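Local coordinates for protein putative cytochrome P450 120 (Synechocystis sp., PDB 2VE3) that binds heme and retinoic acid and probably acts as a cytochrome P450 monooxygenase, at residues H101-F112 against L388-F396. Numbering follows the deposited sequence.
Sequences HRSRRKILYQAF and LRECLGKEF. With HEM (protoporphyrin IX containing Fe), chain C.
NH1 and NH2 of R105 both donate to the backbone O of E390. NH2 lies 2.5 Å from E390 O, and NH1 makes the second, more bent bond to it. Both bonds lie close to the guanidinium plane. A bend at chi2 (128°) turns the R105 chain toward the E390 carbonyl. R105 NH1 also bonds weakly to heme O1D. A leucine here would probably leave E390 O without these two donors and the propionate with one positive charge fewer beside it.

The same propionate takes a nearly straight bond from H101 NE2 to O1D (2.6 Å, 169°). R389 NH1 reaches its other oxygen, O2D, at 2.9 Å. The R389 guanidinium stacks over one face of the H101 ring, centres 3.6 Å apart and planes 22° apart, and its NH2 also bonds to Q96 O.

This is the P450 Cys-ligand loop packed against helix 98-109, the C-helix of the fold. C391 SG is the proximal thiolate ligand, 2.6 Å from the heme iron.

Apolar contacts follow toward helix 394-411. L392 CD2 touches L108 CB and, at 3.5 Å, F112 CE2. G393 CA sits over the centre of the F112 ring in a CH-pi contact. F396 CB meets F112 CD1 at 3.6 Å.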
ATOM      1  N   HIS A 101     -13.189  15.613  -1.191  1.00 24.97           N
ATOM      2  CA  HIS A 101     -12.572  14.444  -0.554  1.00 25.28           C
ATOM      3  C   HIS A 101     -13.561  13.662   0.318  1.00 25.44           C
ATOM      4  O   HIS A 101     -13.673  12.450   0.178  1.00 25.16           O
ATOM      5  CB  HIS A 101     -11.316  14.841   0.247  1.00 25.05           C
ATOM      6  CG  HIS A 101     -10.668  13.693   0.965  1.00 24.66           C
ATOM      7  ND1 HIS A 101     -10.759  13.520   2.331  1.00 22.99           N
ATOM      8  CD2 HIS A 101      -9.930  12.655   0.504  1.00 23.97           C
ATOM      9  CE1 HIS A 101     -10.104  12.428   2.681  1.00 22.14           C
ATOM     10  NE2 HIS A 101      -9.599  11.878   1.590  1.00 22.71           N
ATOM     11  N   ARG A 102     -14.285  14.356   1.200  1.00 26.65           N
ATOM     12  CA  ARG A 102     -15.288  13.711   2.082  1.00 28.11           C
ATOM     13  C   ARG A 102     -16.291  12.923   1.253  1.00 27.91           C
ATOM     14  O   ARG A 102     -16.633  11.783   1.576  1.00 27.96           O
ATOM     15  CB  ARG A 102     -16.050  14.754   2.911  1.00 27.73           C
ATOM     16  CG  ARG A 102     -15.645  14.900   4.384  1.00 30.51           C
ATOM     17  CD  ARG A 102     -15.933  16.322   4.911  1.00 30.19           C
ATOM     18  NE  ARG A 102     -17.043  16.932   4.172  1.00 34.35           N
ATOM     19  CZ  ARG A 102     -17.173  18.230   3.901  1.00 35.64           C
ATOM     20  NH1 ARG A 102     -16.268  19.112   4.314  1.00 34.97           N
ATOM     21  NH2 ARG A 102     -18.226  18.644   3.201  1.00 36.56           N
ATOM     22  N   SER A 103     -16.736  13.545   0.167  1.00 28.03           N
ATOM     23  CA  SER A 103     -17.713  12.955  -0.737  1.00 28.38           C
ATOM     24  C   SER A 103     -17.213  11.686  -1.442  1.00 28.20           C
ATOM     25  O   SER A 103     -17.878  10.654  -1.397  1.00 28.46           O
ATOM     26  CB  SER A 103     -18.179  14.008  -1.749  1.00 28.17           C
ATOM     27  OG  SER A 103     -18.977  13.423  -2.748  1.00 29.29           O
ATOM     28  N   ARG A 104     -16.052  11.759  -2.090  1.00 27.97           N
ATOM     29  CA  ARG A 104     -15.529  10.607  -2.836  1.00 27.75           C
ATOM     30  C   ARG A 104     -15.120   9.469  -1.890  1.00 27.66           C
ATOM     31  O   ARG A 104     -15.168   8.297  -2.235  1.00 27.28           O
ATOM     32  CB  ARG A 104     -14.364  10.995  -3.764  1.00 27.32           C
ATOM     33  CG  ARG A 104     -14.592  12.180  -4.705  1.00 27.65           C
ATOM     34  CD  ARG A 104     -16.018  12.323  -5.251  1.00 27.04           C
ATOM     35  NE  ARG A 104     -16.069  13.268  -6.364  1.00 25.66           N
ATOM     36  CZ  ARG A 104     -16.910  14.296  -6.476  1.00 25.49           C
ATOM     37  NH1 ARG A 104     -17.825  14.557  -5.544  1.00 24.73           N
ATOM     38  NH2 ARG A 104     -16.835  15.069  -7.544  1.00 24.57           N
ATOM     39  N   ARG A 105     -14.737   9.833  -0.678  1.00 28.33           N
ATOM     40  CA  ARG A 105     -14.456   8.853   0.350  1.00 28.77           C
ATOM     41  C   ARG A 105     -15.681   7.968   0.628  1.00 29.23           C
ATOM     42  O   ARG A 105     -15.575   6.746   0.706  1.00 29.23           O
ATOM     43  CB  ARG A 105     -13.968   9.573   1.599  1.00 28.58           C
ATOM     44  CG  ARG A 105     -13.546   8.661   2.671  1.00 29.36           C
ATOM     45  CD  ARG A 105     -12.171   8.987   3.170  1.00 28.09           C
ATOM     46  NE  ARG A 105     -11.847   7.978   4.162  1.00 28.61           N
ATOM     47  CZ  ARG A 105     -10.751   7.239   4.187  1.00 26.40           C
ATOM     48  NH1 ARG A 105      -9.777   7.400   3.291  1.00 26.38           N
ATOM     49  NH2 ARG A 105     -10.631   6.355   5.154  1.00 27.12           N
ATOM     50  N   LYS A 106     -16.847   8.581   0.745  1.00 29.79           N
ATOM     51  CA  LYS A 106     -18.084   7.826   0.994  1.00 31.10           C
ATOM     52  C   LYS A 106     -18.535   7.010  -0.228  1.00 30.74           C
ATOM     53  O   LYS A 106     -19.070   5.905  -0.086  1.00 30.45           O
ATOM     54  CB  LYS A 106     -19.189   8.769   1.487  1.00 31.01           C
ATOM     55  CG  LYS A 106     -18.793   9.528   2.751  1.00 32.36           C
ATOM     56  CD  LYS A 106     -19.897  10.422   3.289  1.00 33.04           C
ATOM     57  CE  LYS A 106     -19.653  10.778   4.760  1.00 35.52           C
ATOM     58  NZ  LYS A 106     -19.957   9.640   5.684  1.00 36.38           N
ATOM     59  N   ILE A 107     -18.308   7.571  -1.416  1.00 30.74           N
ATOM     60  CA  ILE A 107     -18.589   6.916  -2.700  1.00 30.73           C
ATOM     61  C   ILE A 107     -17.728   5.656  -2.917  1.00 31.22           C
ATOM     62  O   ILE A 107     -18.243   4.570  -3.236  1.00 30.57           O
ATOM     63  CB  ILE A 107     -18.367   7.916  -3.870  1.00 30.77           C
ATOM     64  CG1 ILE A 107     -19.495   8.956  -3.899  1.00 30.28           C
ATOM     65  CG2 ILE A 107     -18.233   7.188  -5.212  1.00 30.39           C
ATOM     66  CD1 ILE A 107     -19.184  10.183  -4.684  1.00 30.83           C
ATOM     67  N   LEU A 108     -16.418   5.814  -2.730  1.00 31.91           N
ATOM     68  CA  LEU A 108     -15.460   4.733  -2.960  1.00 32.78           C
ATOM     69  C   LEU A 108     -15.598   3.597  -1.943  1.00 33.34           C
ATOM     70  O   LEU A 108     -15.473   2.433  -2.307  1.00 33.31           O
ATOM     71  CB  LEU A 108     -14.018   5.285  -3.063  1.00 32.58           C
ATOM     72  CG  LEU A 108     -13.687   6.000  -4.390  1.00 32.31           C
ATOM     73  CD1 LEU A 108     -12.647   7.110  -4.254  1.00 32.15           C
ATOM     74  CD2 LEU A 108     -13.251   5.017  -5.456  1.00 32.57           C
ATOM     75  N   TYR A 109     -15.903   3.929  -0.691  1.00 34.63           N
ATOM     76  CA  TYR A 109     -16.085   2.919   0.358  1.00 35.99           C
ATOM     77  C   TYR A 109     -17.120   1.852  -0.027  1.00 36.05           C
ATOM     78  O   TYR A 109     -16.972   0.681   0.302  1.00 35.53           O
ATOM     79  CB  TYR A 109     -16.436   3.576   1.702  1.00 37.29           C
ATOM     80  CG  TYR A 109     -16.737   2.579   2.807  1.00 39.48           C
ATOM     81  CD1 TYR A 109     -15.805   1.587   3.157  1.00 41.33           C
ATOM     82  CD2 TYR A 109     -17.953   2.622   3.506  1.00 41.20           C
ATOM     83  CE1 TYR A 109     -16.079   0.658   4.171  1.00 41.49           C
ATOM     84  CE2 TYR A 109     -18.236   1.692   4.529  1.00 41.42           C
ATOM     85  CZ  TYR A 109     -17.289   0.718   4.853  1.00 40.67           C
ATOM     86  OH  TYR A 109     -17.545  -0.210   5.852  1.00 40.90           O
ATOM     87  N   GLN A 110     -18.148   2.265  -0.752  1.00 36.33           N
ATOM     88  CA  GLN A 110     -19.178   1.351  -1.228  1.00 37.01           C
ATOM     89  C   GLN A 110     -18.627   0.187  -2.070  1.00 36.93           C
ATOM     90  O   GLN A 110     -19.243  -0.873  -2.140  1.00 36.87           O
ATOM     91  CB  GLN A 110     -20.256   2.127  -1.982  1.00 37.32           C
ATOM     92  CG  GLN A 110     -21.111   3.017  -1.073  1.00 38.97           C
ATOM     93  CD  GLN A 110     -22.137   2.220  -0.283  1.00 42.09           C
ATOM     94  OE1 GLN A 110     -22.860   1.387  -0.846  1.00 43.74           O
ATOM     95  NE2 GLN A 110     -22.207   2.468   1.026  1.00 42.29           N
ATOM     96  N   ALA A 111     -17.459   0.382  -2.684  1.00 36.78           N
ATOM     97  CA  ALA A 111     -16.780  -0.699  -3.400  1.00 36.69           C
ATOM     98  C   ALA A 111     -16.179  -1.741  -2.465  1.00 36.64           C
ATOM     99  O   ALA A 111     -15.879  -2.856  -2.892  1.00 36.95           O
ATOM    100  CB  ALA A 111     -15.720  -0.152  -4.359  1.00 36.66           C
ATOM    101  N   PHE A 112     -16.027  -1.392  -1.189  1.00 36.66           N
ATOM    102  CA  PHE A 112     -15.362  -2.280  -0.228  1.00 36.50           C
ATOM    103  C   PHE A 112     -16.245  -2.685   0.962  1.00 36.64           C
ATOM    104  O   PHE A 112     -15.746  -2.963   2.050  1.00 36.34           O
ATOM    105  CB  PHE A 112     -14.026  -1.663   0.229  1.00 36.37           C
ATOM    106  CG  PHE A 112     -13.125  -1.267  -0.913  1.00 35.75           C
ATOM    107  CD1 PHE A 112     -12.363  -2.215  -1.576  1.00 35.69           C
ATOM    108  CD2 PHE A 112     -13.067   0.047  -1.347  1.00 36.57           C
ATOM    109  CE1 PHE A 112     -11.548  -1.861  -2.639  1.00 35.96           C
ATOM    110  CE2 PHE A 112     -12.246   0.408  -2.416  1.00 37.02           C
ATOM    111  CZ  PHE A 112     -11.484  -0.549  -3.057  1.00 35.66           C
ATOM    112  N   LEU A 388      -8.201  11.093   8.939  1.00 20.27           N
ATOM    113  CA  LEU A 388      -9.007  11.404   7.760  1.00 20.78           C
ATOM    114  C   LEU A 388      -8.635  10.710   6.447  1.00 21.05           C
ATOM    115  O   LEU A 388      -9.468  10.620   5.541  1.00 21.88           O
ATOM    116  CB  LEU A 388      -9.101  12.937   7.546  1.00 21.25           C
ATOM    117  CG  LEU A 388      -9.947  13.771   8.543  1.00 20.77           C
ATOM    118  CD1 LEU A 388      -9.840  15.258   8.241  1.00 20.73           C
ATOM    119  CD2 LEU A 388     -11.423  13.345   8.596  1.00 22.35           C
ATOM    120  N   ARG A 389      -7.410  10.211   6.348  1.00 20.94           N
ATOM    121  CA  ARG A 389      -6.887   9.651   5.109  1.00 20.06           C
ATOM    122  C   ARG A 389      -6.595   8.156   5.230  1.00 20.25           C
ATOM    123  O   ARG A 389      -6.026   7.552   4.309  1.00 19.26           O
ATOM    124  CB  ARG A 389      -5.605  10.392   4.706  1.00 20.40           C
ATOM    125  CG  ARG A 389      -5.816  11.864   4.360  1.00 20.39           C
ATOM    126  CD  ARG A 389      -6.332  11.956   2.951  1.00 19.21           C
ATOM    127  NE  ARG A 389      -6.642  13.313   2.564  1.00 22.26           N
ATOM    128  CZ  ARG A 389      -6.781  13.734   1.313  1.00 20.93           C
ATOM    129  NH1 ARG A 389      -6.625  12.902   0.283  1.00 20.84           N
ATOM    130  NH2 ARG A 389      -7.070  15.004   1.105  1.00 23.16           N
ATOM    131  N   GLU A 390      -7.003   7.563   6.354  1.00 19.24           N
ATOM    132  CA  GLU A 390      -6.807   6.140   6.594  1.00 19.56           C
ATOM    133  C   GLU A 390      -7.212   5.319   5.370  1.00 19.04           C
ATOM    134  O   GLU A 390      -8.294   5.523   4.804  1.00 19.45           O
ATOM    135  CB  GLU A 390      -7.608   5.686   7.811  1.00 18.95           C
ATOM    136  CG  GLU A 390      -7.225   4.304   8.298  1.00 20.41           C
ATOM    137  CD  GLU A 390      -7.870   3.923   9.631  1.00 21.52           C
ATOM    138  OE1 GLU A 390      -8.242   4.811  10.427  1.00 23.01           O
ATOM    139  OE2 GLU A 390      -7.994   2.710   9.883  1.00 23.96           O
ATOM    140  N   CYS A 391      -6.348   4.394   4.969  1.00 18.30           N
ATOM    141  CA  CYS A 391      -6.598   3.537   3.811  1.00 17.86           C
ATOM    142  C   CYS A 391      -8.063   3.150   3.694  1.00 18.76           C
ATOM    143  O   CYS A 391      -8.695   2.686   4.663  1.00 18.18           O
ATOM    144  CB  CYS A 391      -5.724   2.285   3.858  1.00 17.05           C
ATOM    145  SG  CYS A 391      -6.159   1.015   2.644  1.00 15.62           S
ATOM    146  N   LEU A 392      -8.578   3.347   2.484  1.00 19.43           N
ATOM    147  CA  LEU A 392      -9.959   3.091   2.152  1.00 20.61           C
ATOM    148  C   LEU A 392     -10.128   1.642   1.699  1.00 20.71           C
ATOM    149  O   LEU A 392     -11.227   1.079   1.747  1.00 21.48           O
ATOM    150  CB  LEU A 392     -10.306   4.049   1.018  1.00 21.58           C
ATOM    151  CG  LEU A 392     -11.683   4.369   0.485  1.00 22.34           C
ATOM    152  CD1 LEU A 392     -11.632   5.789  -0.038  1.00 22.58           C
ATOM    153  CD2 LEU A 392     -12.023   3.435  -0.616  1.00 24.86           C
ATOM    154  N   GLY A 393      -9.032   1.031   1.271  1.00 20.31           N
ATOM    155  CA  GLY A 393      -9.077  -0.305   0.697  1.00 20.53           C
ATOM    156  C   GLY A 393      -8.539  -1.392   1.597  1.00 20.35           C
ATOM    157  O   GLY A 393      -8.329  -2.513   1.155  1.00 20.47           O
ATOM    158  N   LYS A 394      -8.367  -1.078   2.875  1.00 20.96           N
ATOM    159  CA  LYS A 394      -7.715  -2.000   3.821  1.00 21.45           C
ATOM    160  C   LYS A 394      -8.304  -3.419   3.883  1.00 21.20           C
ATOM    161  O   LYS A 394      -7.571  -4.384   4.045  1.00 21.80           O
ATOM    162  CB  LYS A 394      -7.577  -1.372   5.208  1.00 21.28           C
ATOM    163  CG  LYS A 394      -8.834  -1.256   6.005  1.00 22.48           C
ATOM    164  CD  LYS A 394      -8.547  -0.478   7.290  1.00 26.36           C
ATOM    165  CE  LYS A 394      -9.803  -0.292   8.153  1.00 27.16           C
ATOM    166  NZ  LYS A 394      -9.570   0.773   9.170  1.00 28.21           N
ATOM    167  N   GLU A 395      -9.621  -3.541   3.734  1.00 21.40           N
ATOM    168  CA  GLU A 395     -10.281  -4.855   3.800  1.00 21.53           C
ATOM    169  C   GLU A 395     -10.204  -5.644   2.487  1.00 20.36           C
ATOM    170  O   GLU A 395     -10.201  -6.874   2.509  1.00 21.14           O
ATOM    171  CB  GLU A 395     -11.730  -4.741   4.312  1.00 21.95           C
ATOM    172  CG  GLU A 395     -11.871  -4.067   5.681  1.00 24.73           C
ATOM    173  CD  GLU A 395     -11.214  -4.843   6.820  1.00 29.06           C
ATOM    174  OE1 GLU A 395     -11.331  -6.089   6.860  1.00 32.66           O
ATOM    175  OE2 GLU A 395     -10.585  -4.206   7.690  1.00 30.89           O
ATOM    176  N   PHE A 396     -10.150  -4.949   1.354  1.00 19.30           N
ATOM    177  CA  PHE A 396      -9.723  -5.577   0.113  1.00 19.07           C
ATOM    178  C   PHE A 396      -8.320  -6.182   0.246  1.00 18.69           C
ATOM    179  O   PHE A 396      -8.096  -7.309  -0.185  1.00 18.49           O
ATOM    180  CB  PHE A 396      -9.738  -4.601  -1.064  1.00 18.93           C
ATOM    181  CG  PHE A 396      -9.398  -5.251  -2.374  1.00 19.41           C
ATOM    182  CD1 PHE A 396     -10.394  -5.844  -3.148  1.00 19.26           C
ATOM    183  CD2 PHE A 396      -8.078  -5.341  -2.799  1.00 17.85           C
ATOM    184  CE1 PHE A 396     -10.084  -6.469  -4.360  1.00 20.97           C
ATOM    185  CE2 PHE A 396      -7.750  -5.964  -4.007  1.00 20.09           C
ATOM    186  CZ  PHE A 396      -8.755  -6.537  -4.793  1.00 19.95           C
TER
HETATM  187  CHA HEM C1444      -4.640   5.394   1.767  1.00 15.28           C
HETATM  188  CHB HEM C1444      -1.665   1.799   3.132  1.00 15.04           C
HETATM  189  CHC HEM C1444      -3.973  -1.272   0.147  1.00 14.33           C
HETATM  190  CHD HEM C1444      -6.560   2.394  -1.625  1.00 15.48           C
HETATM  191  C1A HEM C1444      -3.632   4.703   2.428  1.00 15.75           C
HETATM  192  C2A HEM C1444      -2.723   5.217   3.436  1.00 16.53           C
HETATM  193  C3A HEM C1444      -1.916   4.207   3.818  1.00 15.64           C
HETATM  194  C4A HEM C1444      -2.271   3.041   3.049  1.00 14.57           C
HETATM  195  CMA HEM C1444      -0.781   4.244   4.858  1.00 12.91           C
HETATM  196  CAA HEM C1444      -2.739   6.656   4.002  1.00 17.66           C
HETATM  197  CBA HEM C1444      -1.791   7.595   3.262  1.00 22.28           C
HETATM  198  CGA HEM C1444      -2.033   8.992   3.794  1.00 23.09           C
HETATM  199  O1A HEM C1444      -1.780   9.205   5.016  1.00 24.72           O
HETATM  200  O2A HEM C1444      -2.470   9.881   3.006  1.00 20.81           O
HETATM  201  C1B HEM C1444      -2.057   0.647   2.477  1.00 12.51           C
HETATM  202  C2B HEM C1444      -1.540  -0.696   2.698  1.00 12.92           C
HETATM  203  C3B HEM C1444      -2.186  -1.547   1.876  1.00 12.23           C
HETATM  204  C4B HEM C1444      -3.122  -0.765   1.110  1.00 13.05           C
HETATM  205  CMB HEM C1444      -0.441  -1.043   3.727  1.00 10.82           C
HETATM  206  CAB HEM C1444      -2.002  -3.089   1.694  1.00 15.23           C
HETATM  207  CBB HEM C1444      -1.709  -3.924   2.703  1.00 16.01           C
HETATM  208  C1C HEM C1444      -4.917  -0.574  -0.570  1.00 13.00           C
HETATM  209  C2C HEM C1444      -5.869  -1.131  -1.510  1.00 13.34           C
HETATM  210  C3C HEM C1444      -6.593  -0.118  -2.006  1.00 14.01           C
HETATM  211  C4C HEM C1444      -6.096   1.116  -1.397  1.00 14.88           C
HETATM  212  CMC HEM C1444      -6.029  -2.643  -1.830  1.00 12.86           C
HETATM  213  CAC HEM C1444      -7.770  -0.207  -3.020  1.00 15.51           C
HETATM  214  CBC HEM C1444      -7.611  -0.472  -4.321  1.00 17.19           C
HETATM  215  C1D HEM C1444      -6.220   3.545  -0.943  1.00 14.67           C
HETATM  216  C2D HEM C1444      -6.656   4.863  -1.321  1.00 16.13           C
HETATM  217  C3D HEM C1444      -6.057   5.809  -0.274  1.00 14.38           C
HETATM  218  C4D HEM C1444      -5.338   4.956   0.654  1.00 15.82           C
HETATM  219  CMD HEM C1444      -7.537   5.235  -2.542  1.00 16.86           C
HETATM  220  CAD HEM C1444      -6.197   7.346  -0.190  1.00 15.12           C
HETATM  221  CBD HEM C1444      -7.167   7.672   0.944  1.00 14.58           C
HETATM  222  CGD HEM C1444      -7.372   9.164   1.054  1.00 17.76           C
HETATM  223  O1D HEM C1444      -8.329   9.560   1.766  1.00 18.96           O
HETATM  224  O2D HEM C1444      -6.606   9.969   0.445  1.00 19.97           O
HETATM  225  NA  HEM C1444      -3.326   3.379   2.220  1.00 14.51           N
HETATM  226  NB  HEM C1444      -3.011   0.570   1.486  1.00 13.52           N
HETATM  227  NC  HEM C1444      -5.070   0.801  -0.529  1.00 14.17           N
HETATM  228  ND  HEM C1444      -5.461   3.630   0.228  1.00 15.52           N
HETATM  229 FE   HEM C1444      -4.416   1.989   1.044  1.00 15.89          FE